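PDB 3NV9: malic enzyme from Entamoeba histolytica, which probably catalyses the NAD(P)-dependent oxidative decarboxylation of malate to pyruvate and is linked to activation of the drug metronidazole. Local coordinates for residues N91-V96 against G369-R374; K177-L182 against I188-D193; D380-A385 against I426-A431; S230-L235 against I248-S253; G45-M50 against K120-K125. All blocks are in the same frame, centred on the assembly; numbering follows the deposited sequence.

Interaction 1: N91-V96 against G369-R374; sequences NFVGVV and GALIVR
L371 reaches from helix 363-372 to strand 92-97 and meets V93 and N91. All the contact it makes here passes through one methyl group, CD1. The apolar part is a single pair: L371 CD1 lies 3.8 Å from V93 CG2. The two side chains meet at a slant. V93 has CG1 opposite its backbone N (chi1 170°), which leaves CG2 as the branch that meets the leucine. On its other flank, CD1 packs against the side-chain amide of N91, with the two side chains nearly at right angles. The rotation of that amide is uncertain, and only its closeness can be stated.

Backbone bonds tie strand 92-97 to strand 131-136, through N91 and V93 with D131 and V93 with V133, in the parallel sheet of the N-terminal region. F92 turns from the helix and packs on I49 of the second subunit. The helix ends in a Schellman motif. R374 has positive phi, and its N makes a weak 3.3 Å bond to L371 O. A375 N returns to A370 O.

L371 also touches A164 of the neighbouring strand 164-167. The leucine therefore rests on two strands at once and joins the last turn of helix 363-372 to the sheet. No hydrogen bond crosses between the two segments, so burial of apolar surface, with little directional preference, joins them.

Interaction 2: K177-L182 against I188-D193; sequences KILDVL and IPVWHD
L179 extends its CG away from its own backbone N (chi1 170°), and chi2 of 64° then drops CD1 onto the strand. There CD1 lies 3.4 Å from V190 O and 3.4 Å from W191 CA. The methyl thus presses on the backbone of the strand more than on a side chain. Its other branch, CD2, sits 4.0 Å from H192 CB. V190 has CG1 opposite its backbone N, and this branch meets L182 CB at 3.8 Å.

Helix 174-185 and strand 190-192 are the last two elements of a beta-alpha-beta unit that starts with strand 164-167. The short axes run nearly antiparallel, at 158°, and come within 7.8 Å. Both strands lie in the parallel sheet of the N-terminal region. V190 and H192 point toward the helix. W191 points away and packs on F363, I366 and L367 of helix 363-372, so the edge strand is covered on both faces.

V190 also packs on L167 of the neighbouring strand. L182 also touches V155 and Q156 of helix 148-158. H192 ND1 makes a weak hydrogen bond to L167 O, which ties the imidazole to the first strand of the unit.

Interaction 3: D380-A385 against I426-A431; sequences DNMAIA and IKDGVA. With SO4 (sulfate ion), chain C.
N381 and D428 are joined by the one hydrogen bond that crosses between the two segments. N381 ND2 donates to D428 OD1 at 2.9 Å, and the bond is nearly straight (170°). The acceptor lies in the amide plane of N381. The amide meets the oxygen from above the carboxylate plane, 40° out of it. Within the contact D428 OD2 lies against N381 CB, at 3.1 Å. M382 is extended at chi2 (165°), which carries its sulfur out toward the other segment. M382 SD packs 3.8 Å from V430 CG2, and the two side chains meet at a slant.

The second shell holds the carboxylate. D428 OD2 takes its own bond from T379 OG1, and D428 OD1 also takes Q424 NE2, so both oxygens are bonded. G429, with positive phi, closes helix 413-428 in a Schellman motif, with its N 3.1 Å from I426 O. V430 follows directly, and its side chain points toward helix 380-396.

At the start of that helix D380 turns away from D428. Its backbone N gives a 3.0 Å bond to O4 of a sulfate, probably from the crystallisation liquor, which R183 NH1 also binds.

M382 adds V421 and A425 of helix 413-428 to the packing, while A383 and I384 touch L237 of helix 229-240 and residues of helix 193-213, so helix 380-396 lies among these three helices.

Interaction 4: S230-L235 against I248-S253; sequences SNTTCL and IVMFDS. With SO4 (sulfate ion), chain G.
L235 packs on M250 and I248 inside a beta-alpha-beta unit of the Rossmann-type NAD-binding domain. The unit is strand 222-225, helix 229-240 and strand 248-252. The helix runs back against the strand, at 170° between the short axes, which come within 10.4 Å. The two strands are neighbours and parallel.

L235 CD1 is the centre of the packing. It lies 3.8 Å from I248 CG2 and 3.9 Å from M250 CB. Both strand residues point toward the helix, while V249 and F251 point to the other side of the sheet. I276 of helix 271-279 touches both L235 and M250. L235 also reaches F224 on the first strand.

At the N-terminal part of the helix, N231 ND2 bonds to G226 O in the turn that leaves strand 222-225. D252, at the strand end, forms salt bridges with R261 and K273. A sulfate, probably from the crystallisation liquor, lies beside it. Its O3 takes a weak bond of 3.5 Å from S253 N. In Rossmann dehydrogenases this strand end commonly lies by the adenosine ribose, and a cofactor may sit here too.

M250 extends at first, with CG opposite its backbone N, and then bends at chi3 (90°). The bend carries M250 CE to 3.7 Å, a van der Waals contact, from T232 OG1, whose weak hydrogen bond goes to A227 O.

Interaction 5: G45-M50 against K120-K125; sequences GKIQIM and KALLMK
K46 NZ is gripped by three acceptors: G115 O, H40 NE2 and Y64 O of the second subunit. The aliphatic part of K46 passes L122, with K46 CD 4.4 Å from L122 CD2. Helix 114-128 is the crossover of a beta-alpha-beta unit between the parallel strands 92-97 and 131-136. Strand 47-51 runs past this helix and pairs antiparallel with a strand of the second subunit. The contact therefore lies at the dimer interface.

I47 carries most of the packing. Its CG1 stands between the backbone N and the carbonyl carbon (chi1 70°), and the two branches spread over the helix. I47 CD1 meets A121 CB at 3.7 Å. The I47 and L122 side chains run alongside each other, pointing opposite ways. P134 of strand 131-136 also touches I47.

One helix carboxylate fixes the start of the strand: E118 OE1 accepts bonds from both K46 N and I47 N. Further along the helix, K125 NZ forms a salt bridge with D131 and a hydrogen bond to Q48 OE1 of the second subunit, another polar tie across the interface. The other branch of I47, CG2, lies on the helix backbone itself, 3.7 Å from L122 CA.

In the fold
Interactions 1, 2 and 5 gather round the parallel sheet of the N-terminal region. Interaction 1 touches interaction 5 where V93 CG1 lies 3.9 Å from M124 SD. Interactions 2 and 5 meet through a long, weak ion pair, D193 OD2 to K120 NZ at 3.3 Å. A glycerol, probably from the crystallisation liquor, lies about 5 Å from the side chain of H192 and may mark a pocket. Interaction 3 follows interaction 1 along the chain, and V373 O packs 3.7 Å from A431 CB. Interaction 4 belongs to the NAD-binding domain. Its centre is about 32 Å from that of interaction 5, across the chain's centre. None of the sodium ligands T348, R350 and P354 belongs to these segments.

Interaction 1: N91-V96 against G369-R374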
# COMPACT_ATOMS: atom_id res chain seq x y z
N ASN A 91 2.58 9.34 7.33
CA ASN A 91 2.86 8.16 8.18
C ASN A 91 3.01 6.85 7.35
O ASN A 91 2.86 5.76 7.89
CB ASN A 91 1.77 8.08 9.29
CG ASN A 91 2.11 7.10 10.46
OD1 ASN A 91 1.27 6.27 10.82
ND2 ASN A 91 3.31 7.19 11.01
N PHE A 92 3.36 6.97 6.05
CA PHE A 92 3.26 5.82 5.08
C PHE A 92 4.65 5.36 4.69
O PHE A 92 5.46 6.16 4.14
CB PHE A 92 2.45 6.23 3.81
CG PHE A 92 1.84 5.07 3.01
CD1 PHE A 92 1.49 3.84 3.62
CD2 PHE A 92 1.52 5.26 1.66
CE1 PHE A 92 0.88 2.79 2.88
CE2 PHE A 92 0.91 4.23 0.89
CZ PHE A 92 0.60 2.98 1.50
N VAL A 93 4.93 4.08 4.95
CA VAL A 93 6.22 3.49 4.68
C VAL A 93 6.09 2.42 3.62
O VAL A 93 5.15 1.62 3.70
CB VAL A 93 6.88 2.95 5.95
CG1 VAL A 93 8.12 2.13 5.60
CG2 VAL A 93 7.26 4.18 6.90
N GLY A 94 6.97 2.44 2.60
CA GLY A 94 7.01 1.36 1.59
C GLY A 94 8.10 0.35 1.90
O GLY A 94 9.22 0.73 2.11
N VAL A 95 7.75 -0.92 1.99
CA VAL A 95 8.72 -1.95 2.31
C VAL A 95 9.09 -2.49 0.94
O VAL A 95 8.34 -3.29 0.38
CB VAL A 95 8.08 -3.09 3.21
CG1 VAL A 95 9.10 -4.13 3.72
CG2 VAL A 95 7.42 -2.47 4.48
N VAL A 96 10.19 -1.99 0.39
CA VAL A 96 10.60 -2.21 -0.99
C VAL A 96 11.65 -3.31 -1.01
O VAL A 96 12.64 -3.26 -0.29
CB VAL A 96 11.12 -0.87 -1.66
CG1 VAL A 96 11.65 -1.11 -3.11
CG2 VAL A 96 10.01 0.14 -1.69
N GLY A 369 10.49 7.51 14.70
CA GLY A 369 11.20 8.71 15.12
C GLY A 369 11.46 9.57 13.90
O GLY A 369 11.22 10.81 13.92
N ALA A 370 11.97 8.92 12.86
CA ALA A 370 12.34 9.64 11.65
C ALA A 370 11.16 10.30 10.97
O ALA A 370 11.33 11.37 10.39
CB ALA A 370 13.07 8.72 10.67
N LEU A 371 10.01 9.65 11.01
CA LEU A 371 8.79 10.16 10.41
C LEU A 371 8.28 11.41 11.15
O LEU A 371 7.81 12.40 10.52
CB LEU A 371 7.71 9.08 10.34
CG LEU A 371 7.81 7.98 9.26
CD1 LEU A 371 6.68 7.00 9.43
CD2 LEU A 371 7.79 8.61 7.80
N ILE A 372 8.38 11.39 12.49
CA ILE A 372 7.78 12.46 13.30
C ILE A 372 8.44 13.83 13.06
O ILE A 372 7.78 14.82 12.84
CB ILE A 372 7.76 12.05 14.79
CG1 ILE A 372 6.49 11.20 15.09
CG2 ILE A 372 7.84 13.27 15.64
CD1 ILE A 372 6.57 10.30 16.32
N VAL A 373 9.76 13.85 13.04
CA VAL A 373 10.54 15.07 12.85
C VAL A 373 11.03 15.18 11.38
O VAL A 373 11.91 16.00 11.08
CB VAL A 373 11.79 15.08 13.78
CG1 VAL A 373 11.37 15.19 15.24
CG2 VAL A 373 12.64 13.81 13.54
N ARG A 374 10.50 14.33 10.50
CA ARG A 374 10.83 14.44 9.08
C ARG A 374 12.37 14.43 8.82
O ARG A 374 12.88 15.27 8.13
CB ARG A 374 10.15 15.68 8.45
CG ARG A 374 8.61 15.59 8.45
CD ARG A 374 7.99 16.56 7.47
NE ARG A 374 8.72 16.50 6.19
CZ ARG A 374 9.01 17.53 5.40
NH1 ARG A 374 8.63 18.77 5.73
NH2 ARG A 374 9.70 17.31 4.30

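Interaction 2: K177-L182 against I188-D193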
# COMPACT_ATOMS: atom_id res chain seq x y z
N LYS A 177 24.59 0.32 -3.81
CA LYS A 177 24.39 1.29 -4.86
C LYS A 177 23.02 1.93 -4.72
O LYS A 177 22.87 3.17 -4.77
CB LYS A 177 24.62 0.63 -6.25
CG LYS A 177 24.32 1.57 -7.37
CD LYS A 177 24.74 1.03 -8.76
CE LYS A 177 24.51 2.08 -9.87
NZ LYS A 177 25.07 1.66 -11.20
N ILE A 178 22.01 1.08 -4.56
CA ILE A 178 20.62 1.52 -4.42
C ILE A 178 20.46 2.42 -3.21
O ILE A 178 19.93 3.51 -3.32
CB ILE A 178 19.66 0.30 -4.34
CG1 ILE A 178 19.71 -0.51 -5.65
CG2 ILE A 178 18.24 0.77 -4.08
CD1 ILE A 178 19.19 -2.00 -5.50
N LEU A 179 20.94 1.99 -2.05
CA LEU A 179 20.75 2.80 -0.85
C LEU A 179 21.50 4.14 -0.99
O LEU A 179 20.91 5.22 -0.85
CB LEU A 179 21.20 2.03 0.41
CG LEU A 179 21.26 2.92 1.69
CD1 LEU A 179 19.88 3.45 2.07
CD2 LEU A 179 21.94 2.27 2.85
N ASP A 180 22.78 4.04 -1.33
CA ASP A 180 23.69 5.19 -1.34
C ASP A 180 23.21 6.29 -2.27
O ASP A 180 23.23 7.46 -1.89
CB ASP A 180 25.12 4.73 -1.72
CG ASP A 180 25.69 3.75 -0.73
OD1 ASP A 180 25.15 3.69 0.39
OD2 ASP A 180 26.67 3.03 -1.03
N VAL A 181 22.74 5.91 -3.47
CA VAL A 181 22.16 6.89 -4.42
C VAL A 181 20.84 7.42 -3.94
O VAL A 181 20.65 8.64 -3.86
CB VAL A 181 21.90 6.28 -5.82
CG1 VAL A 181 21.17 7.25 -6.71
CG2 VAL A 181 23.20 5.87 -6.47
N LEU A 182 19.91 6.51 -3.62
CA LEU A 182 18.54 6.91 -3.21
C LEU A 182 18.49 7.76 -1.98
O LEU A 182 17.65 8.61 -1.89
CB LEU A 182 17.62 5.70 -2.94
CG LEU A 182 17.21 4.94 -4.16
CD1 LEU A 182 16.38 3.79 -3.71
CD2 LEU A 182 16.48 5.86 -5.16
N ILE A 188 12.33 12.14 0.67
CA ILE A 188 12.02 11.39 1.89
C ILE A 188 13.25 10.54 2.29
O ILE A 188 14.14 10.30 1.49
CB ILE A 188 10.78 10.46 1.75
CG1 ILE A 188 10.99 9.42 0.64
CG2 ILE A 188 9.54 11.30 1.52
CD1 ILE A 188 9.82 8.46 0.40
N PRO A 189 13.33 10.15 3.57
CA PRO A 189 14.36 9.23 4.03
C PRO A 189 14.26 7.82 3.43
O PRO A 189 13.18 7.21 3.43
CB PRO A 189 14.09 9.14 5.56
CG PRO A 189 12.67 9.45 5.69
CD PRO A 189 12.44 10.55 4.66
N VAL A 190 15.42 7.34 2.95
CA VAL A 190 15.59 5.99 2.43
C VAL A 190 16.70 5.29 3.19
O VAL A 190 17.79 5.84 3.37
CB VAL A 190 15.94 6.01 0.90
CG1 VAL A 190 16.14 4.57 0.33
CG2 VAL A 190 14.85 6.70 0.18
N TRP A 191 16.43 4.07 3.63
CA TRP A 191 17.42 3.33 4.39
C TRP A 191 17.22 1.87 4.03
O TRP A 191 16.25 1.53 3.37
CB TRP A 191 17.29 3.63 5.89
CG TRP A 191 16.33 2.78 6.64
CD1 TRP A 191 15.08 2.43 6.24
CD2 TRP A 191 16.52 2.19 7.95
NE1 TRP A 191 14.48 1.64 7.21
CE2 TRP A 191 15.36 1.47 8.26
CE3 TRP A 191 17.58 2.19 8.88
CZ2 TRP A 191 15.21 0.76 9.46
CZ3 TRP A 191 17.43 1.49 10.09
CH2 TRP A 191 16.26 0.79 10.36
N HIS A 192 18.13 1.01 4.45
CA HIS A 192 18.08 -0.39 4.13
C HIS A 192 18.09 -1.13 5.50
O HIS A 192 19.06 -1.09 6.25
CB HIS A 192 19.23 -0.72 3.13
CG HIS A 192 19.41 -2.18 2.82
ND1 HIS A 192 18.42 -3.13 2.97
CD2 HIS A 192 20.47 -2.85 2.30
CE1 HIS A 192 18.88 -4.32 2.62
NE2 HIS A 192 20.12 -4.18 2.20
N ASP A 193 16.95 -1.73 5.86
CA ASP A 193 16.72 -2.30 7.17
C ASP A 193 17.83 -3.30 7.49
O ASP A 193 18.38 -3.27 8.58
CB ASP A 193 15.35 -2.99 7.18
CG ASP A 193 14.84 -3.37 8.58
OD1 ASP A 193 15.42 -2.92 9.60
OD2 ASP A 193 13.87 -4.17 8.65

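Interaction 3: D380-A385 against I426-A431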
# COMPACT_ATOMS: atom_id res chain seq x y z
N ASP A 380 23.85 7.04 10.91
CA ASP A 380 24.41 6.02 11.79
C ASP A 380 24.19 6.44 13.26
O ASP A 380 23.88 5.62 14.11
CB ASP A 380 25.90 5.79 11.52
CG ASP A 380 26.18 5.01 10.23
OD1 ASP A 380 25.21 4.60 9.53
OD2 ASP A 380 27.40 4.79 9.91
N ASN A 381 24.30 7.71 13.55
CA ASN A 381 24.06 8.19 14.90
C ASN A 381 22.66 7.84 15.39
O ASN A 381 22.47 7.40 16.52
CB ASN A 381 24.34 9.67 14.98
CG ASN A 381 25.84 9.98 14.88
OD1 ASN A 381 26.67 9.08 14.97
ND2 ASN A 381 26.18 11.26 14.71
N MET A 382 21.69 8.02 14.50
CA MET A 382 20.31 7.78 14.79
C MET A 382 20.12 6.29 15.08
O MET A 382 19.49 5.93 16.08
CB MET A 382 19.46 8.22 13.62
CG MET A 382 19.20 9.70 13.61
SD MET A 382 18.60 10.18 11.99
CE MET A 382 16.88 9.53 12.05
N ALA A 383 20.71 5.43 14.22
CA ALA A 383 20.70 3.99 14.48
C ALA A 383 21.26 3.64 15.83
O ALA A 383 20.77 2.73 16.48
CB ALA A 383 21.46 3.25 13.42
N ILE A 384 22.32 4.34 16.23
CA ILE A 384 23.01 4.06 17.51
C ILE A 384 22.15 4.55 18.70
O ILE A 384 22.06 3.91 19.71
CB ILE A 384 24.44 4.65 17.52
CG1 ILE A 384 25.37 3.81 16.62
CG2 ILE A 384 24.98 4.74 18.97
CD1 ILE A 384 26.72 4.44 16.25
N ALA A 385 21.48 5.67 18.54
CA ALA A 385 20.61 6.14 19.60
C ALA A 385 19.52 5.05 19.89
O ALA A 385 19.22 4.76 21.04
CB ALA A 385 19.96 7.48 19.15
N ILE A 426 17.59 15.63 15.02
CA ILE A 426 17.84 17.06 15.28
C ILE A 426 19.32 17.37 15.56
O ILE A 426 19.90 18.26 14.94
CB ILE A 426 16.96 17.60 16.45
CG1 ILE A 426 15.48 17.40 16.10
CG2 ILE A 426 17.33 19.10 16.76
CD1 ILE A 426 14.56 17.69 17.22
N LYS A 427 19.95 16.63 16.47
CA LYS A 427 21.36 16.86 16.73
C LYS A 427 22.28 16.63 15.48
O LYS A 427 23.28 17.33 15.30
CB LYS A 427 21.83 16.04 17.91
CG LYS A 427 23.33 16.11 18.14
CD LYS A 427 23.79 15.18 19.30
CE LYS A 427 25.30 14.96 19.21
NZ LYS A 427 25.87 14.79 20.58
N ASP A 428 21.96 15.63 14.66
CA ASP A 428 22.71 15.37 13.46
C ASP A 428 22.46 16.43 12.34
O ASP A 428 23.24 16.53 11.38
CB ASP A 428 22.39 13.96 12.96
CG ASP A 428 22.94 12.86 13.87
OD1 ASP A 428 23.94 13.08 14.64
OD2 ASP A 428 22.38 11.74 13.81
N GLY A 429 21.38 17.20 12.47
CA GLY A 429 21.06 18.23 11.49
C GLY A 429 20.27 17.74 10.29
O GLY A 429 20.09 18.48 9.27
N VAL A 430 19.76 16.50 10.41
CA VAL A 430 18.93 15.94 9.35
C VAL A 430 17.41 16.12 9.55
O VAL A 430 16.63 15.85 8.62
CB VAL A 430 19.33 14.50 9.06
CG1 VAL A 430 20.82 14.48 8.78
CG2 VAL A 430 18.97 13.55 10.25
N ALA A 431 17.00 16.61 10.72
CA ALA A 431 15.57 16.83 10.98
C ALA A 431 15.04 18.11 10.35
O ALA A 431 15.70 19.15 10.38
CB ALA A 431 15.28 16.81 12.48
S SO4 C . 25.69 9.35 7.77
O1 SO4 C . 26.82 10.20 8.09
O2 SO4 C . 24.53 10.20 7.55
O3 SO4 C . 25.98 8.60 6.56
O4 SO4 C . 25.55 8.36 8.81

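Interaction 4: S230-L235 against I248-S253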
# COMPACT_ATOMS: atom_id res chain seq x y z
N SER A 230 24.48 -6.85 6.22
CA SER A 230 24.23 -6.78 7.70
C SER A 230 25.50 -6.74 8.54
O SER A 230 25.69 -5.84 9.33
CB SER A 230 23.33 -7.90 8.20
OG SER A 230 22.06 -7.78 7.58
N ASN A 231 26.35 -7.74 8.37
CA ASN A 231 27.57 -7.85 9.15
C ASN A 231 28.51 -6.64 9.03
O ASN A 231 29.09 -6.18 10.04
CB ASN A 231 28.29 -9.15 8.84
CG ASN A 231 28.32 -10.08 10.03
OD1 ASN A 231 27.56 -9.90 10.98
ND2 ASN A 231 29.24 -11.04 10.01
N THR A 232 28.64 -6.17 7.80
CA THR A 232 29.41 -4.99 7.43
C THR A 232 28.93 -3.79 8.25
O THR A 232 29.75 -3.03 8.80
CB THR A 232 29.24 -4.73 5.89
OG1 THR A 232 30.24 -5.43 5.17
CG2 THR A 232 29.35 -3.31 5.51
N THR A 233 27.61 -3.60 8.31
CA THR A 233 27.04 -2.45 9.01
C THR A 233 27.14 -2.64 10.51
O THR A 233 27.33 -1.66 11.22
CB THR A 233 25.61 -2.17 8.58
OG1 THR A 233 25.51 -2.28 7.15
CG2 THR A 233 25.18 -0.77 9.01
N CYS A 234 27.07 -3.90 10.95
CA CYS A 234 27.21 -4.27 12.37
C CYS A 234 28.59 -3.88 12.87
O CYS A 234 28.71 -3.27 13.92
CB CYS A 234 26.97 -5.74 12.64
SG CYS A 234 25.23 -6.19 12.51
N LEU A 235 29.61 -4.20 12.08
CA LEU A 235 30.99 -3.86 12.38
C LEU A 235 31.15 -2.35 12.44
O LEU A 235 31.70 -1.84 13.40
CB LEU A 235 31.92 -4.45 11.32
CG LEU A 235 33.42 -4.44 11.62
CD1 LEU A 235 34.03 -5.60 10.83
CD2 LEU A 235 34.01 -3.07 11.19
N ILE A 248 39.58 -6.45 15.86
CA ILE A 248 38.42 -6.93 15.10
C ILE A 248 38.85 -7.70 13.82
O ILE A 248 39.67 -7.20 13.05
CB ILE A 248 37.50 -5.72 14.73
CG1 ILE A 248 36.59 -5.36 15.90
CG2 ILE A 248 36.61 -6.01 13.55
CD1 ILE A 248 35.78 -4.16 15.64
N VAL A 249 38.31 -8.89 13.58
CA VAL A 249 38.50 -9.50 12.27
C VAL A 249 37.16 -9.82 11.60
O VAL A 249 36.34 -10.53 12.21
CB VAL A 249 39.15 -10.91 12.33
CG1 VAL A 249 39.89 -11.21 11.02
CG2 VAL A 249 39.96 -11.15 13.56
N MET A 250 36.97 -9.39 10.35
CA MET A 250 35.89 -9.93 9.51
C MET A 250 36.32 -11.04 8.47
O MET A 250 37.37 -10.92 7.84
CB MET A 250 35.16 -8.79 8.84
CG MET A 250 34.14 -9.20 7.84
SD MET A 250 32.88 -7.93 7.76
CE MET A 250 33.40 -6.80 6.53
N PHE A 251 35.52 -12.09 8.28
CA PHE A 251 35.79 -13.07 7.20
C PHE A 251 34.72 -13.06 6.09
O PHE A 251 33.52 -12.99 6.37
CB PHE A 251 35.94 -14.49 7.72
CG PHE A 251 37.11 -14.69 8.65
CD1 PHE A 251 37.09 -14.17 9.96
CD2 PHE A 251 38.24 -15.44 8.24
CE1 PHE A 251 38.20 -14.36 10.83
CE2 PHE A 251 39.35 -15.66 9.13
CZ PHE A 251 39.34 -15.12 10.40
N ASP A 252 35.16 -13.12 4.83
CA ASP A 252 34.24 -13.42 3.74
C ASP A 252 34.45 -14.88 3.27
O ASP A 252 35.08 -15.67 4.00
CB ASP A 252 34.39 -12.39 2.62
CG ASP A 252 35.69 -12.50 1.91
OD1 ASP A 252 36.44 -13.44 2.23
OD2 ASP A 252 35.95 -11.65 1.04
N SER A 253 33.90 -15.26 2.11
CA SER A 253 34.03 -16.66 1.61
C SER A 253 35.49 -17.12 1.40
O SER A 253 35.83 -18.29 1.64
CB SER A 253 33.22 -16.89 0.33
OG SER A 253 33.41 -15.86 -0.65
S SO4 G . 30.57 -13.15 2.29
O1 SO4 G . 31.00 -13.92 3.47
O2 SO4 G . 31.14 -11.80 2.21
O3 SO4 G . 30.94 -13.82 1.02
O4 SO4 G . 29.14 -12.94 2.46

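Interaction 5: G45-M50 against K120-K125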
# COMPACT_ATOMS: atom_id res chain seq x y z
N GLY A 45 -3.19 -13.77 4.27
CA GLY A 45 -2.26 -12.66 4.54
C GLY A 45 -2.32 -12.21 5.97
O GLY A 45 -2.80 -12.96 6.83
N LYS A 46 -1.84 -10.99 6.24
CA LYS A 46 -1.66 -10.53 7.59
C LYS A 46 -2.19 -9.14 7.83
O LYS A 46 -2.56 -8.84 8.95
CB LYS A 46 -0.19 -10.64 8.02
CG LYS A 46 0.26 -12.15 8.26
CD LYS A 46 1.76 -12.26 8.47
CE LYS A 46 2.57 -11.82 7.15
NZ LYS A 46 3.87 -12.53 7.09
N ILE A 47 -2.22 -8.31 6.78
CA ILE A 47 -2.62 -6.89 6.90
C ILE A 47 -3.78 -6.51 5.95
O ILE A 47 -4.07 -7.21 4.99
CB ILE A 47 -1.43 -5.89 6.74
CG1 ILE A 47 -0.94 -5.89 5.30
CG2 ILE A 47 -0.27 -6.29 7.62
CD1 ILE A 47 0.19 -4.83 5.01
N GLN A 48 -4.44 -5.40 6.25
CA GLN A 48 -5.55 -4.95 5.47
C GLN A 48 -5.58 -3.43 5.49
O GLN A 48 -4.89 -2.79 6.24
CB GLN A 48 -6.84 -5.53 6.03
CG GLN A 48 -7.11 -5.12 7.49
CD GLN A 48 -8.54 -5.44 7.96
OE1 GLN A 48 -9.50 -5.50 7.18
NE2 GLN A 48 -8.66 -5.71 9.26
N ILE A 49 -6.40 -2.85 4.65
CA ILE A 49 -6.58 -1.42 4.69
C ILE A 49 -7.83 -1.13 5.52
O ILE A 49 -8.73 -1.93 5.58
CB ILE A 49 -6.64 -0.85 3.26
CG1 ILE A 49 -5.23 -0.49 2.76
CG2 ILE A 49 -7.41 0.46 3.24
CD1 ILE A 49 -4.27 -1.63 2.66
N MET A 50 -7.88 0.02 6.17
CA MET A 50 -9.08 0.39 6.94
C MET A 50 -9.26 1.91 6.93
O MET A 50 -8.27 2.63 6.93
CB MET A 50 -8.86 -0.12 8.36
CG MET A 50 -10.03 -0.10 9.26
SD MET A 50 -11.30 -1.32 8.84
CE MET A 50 -10.31 -2.77 9.24
N LYS A 120 6.81 -7.59 7.96
CA LYS A 120 7.45 -6.28 8.32
C LYS A 120 6.38 -5.19 8.41
O LYS A 120 6.40 -4.40 9.32
CB LYS A 120 8.52 -5.80 7.28
CG LYS A 120 9.71 -6.71 7.00
CD LYS A 120 10.75 -6.62 8.10
CE LYS A 120 11.96 -7.49 7.67
NZ LYS A 120 13.09 -7.42 8.72
N ALA A 121 5.46 -5.15 7.45
CA ALA A 121 4.47 -4.10 7.46
C ALA A 121 3.59 -4.32 8.68
O ALA A 121 3.19 -3.34 9.28
CB ALA A 121 3.63 -4.15 6.22
N LEU A 122 3.24 -5.60 8.97
CA LEU A 122 2.38 -5.95 10.12
C LEU A 122 3.06 -5.39 11.40
O LEU A 122 2.41 -4.71 12.23
CB LEU A 122 2.19 -7.48 10.24
CG LEU A 122 1.63 -7.98 11.60
CD1 LEU A 122 0.11 -7.56 11.77
CD2 LEU A 122 1.77 -9.50 11.88
N LEU A 123 4.38 -5.61 11.50
CA LEU A 123 5.13 -5.14 12.69
C LEU A 123 5.28 -3.63 12.79
O LEU A 123 5.37 -3.05 13.88
CB LEU A 123 6.52 -5.76 12.75
CG LEU A 123 6.61 -7.28 12.91
CD1 LEU A 123 8.10 -7.77 12.81
CD2 LEU A 123 5.88 -7.78 14.18
N MET A 124 5.38 -2.97 11.65
CA MET A 124 5.48 -1.50 11.71
C MET A 124 4.20 -0.91 12.30
O MET A 124 4.21 0.10 13.02
CB MET A 124 5.74 -0.94 10.32
CG MET A 124 7.25 -1.04 9.98
SD MET A 124 7.44 -0.65 8.26
CE MET A 124 9.06 -1.43 7.93
N LYS A 125 3.09 -1.54 12.00
CA LYS A 125 1.84 -1.02 12.53
C LYS A 125 1.73 -1.34 14.02
O LYS A 125 1.50 -0.44 14.80
CB LYS A 125 0.63 -1.56 11.78
CG LYS A 125 -0.67 -0.99 12.33
CD LYS A 125 -0.84 0.48 12.00
CE LYS A 125 -2.26 0.91 12.30
NZ LYS A 125 -2.50 2.26 11.74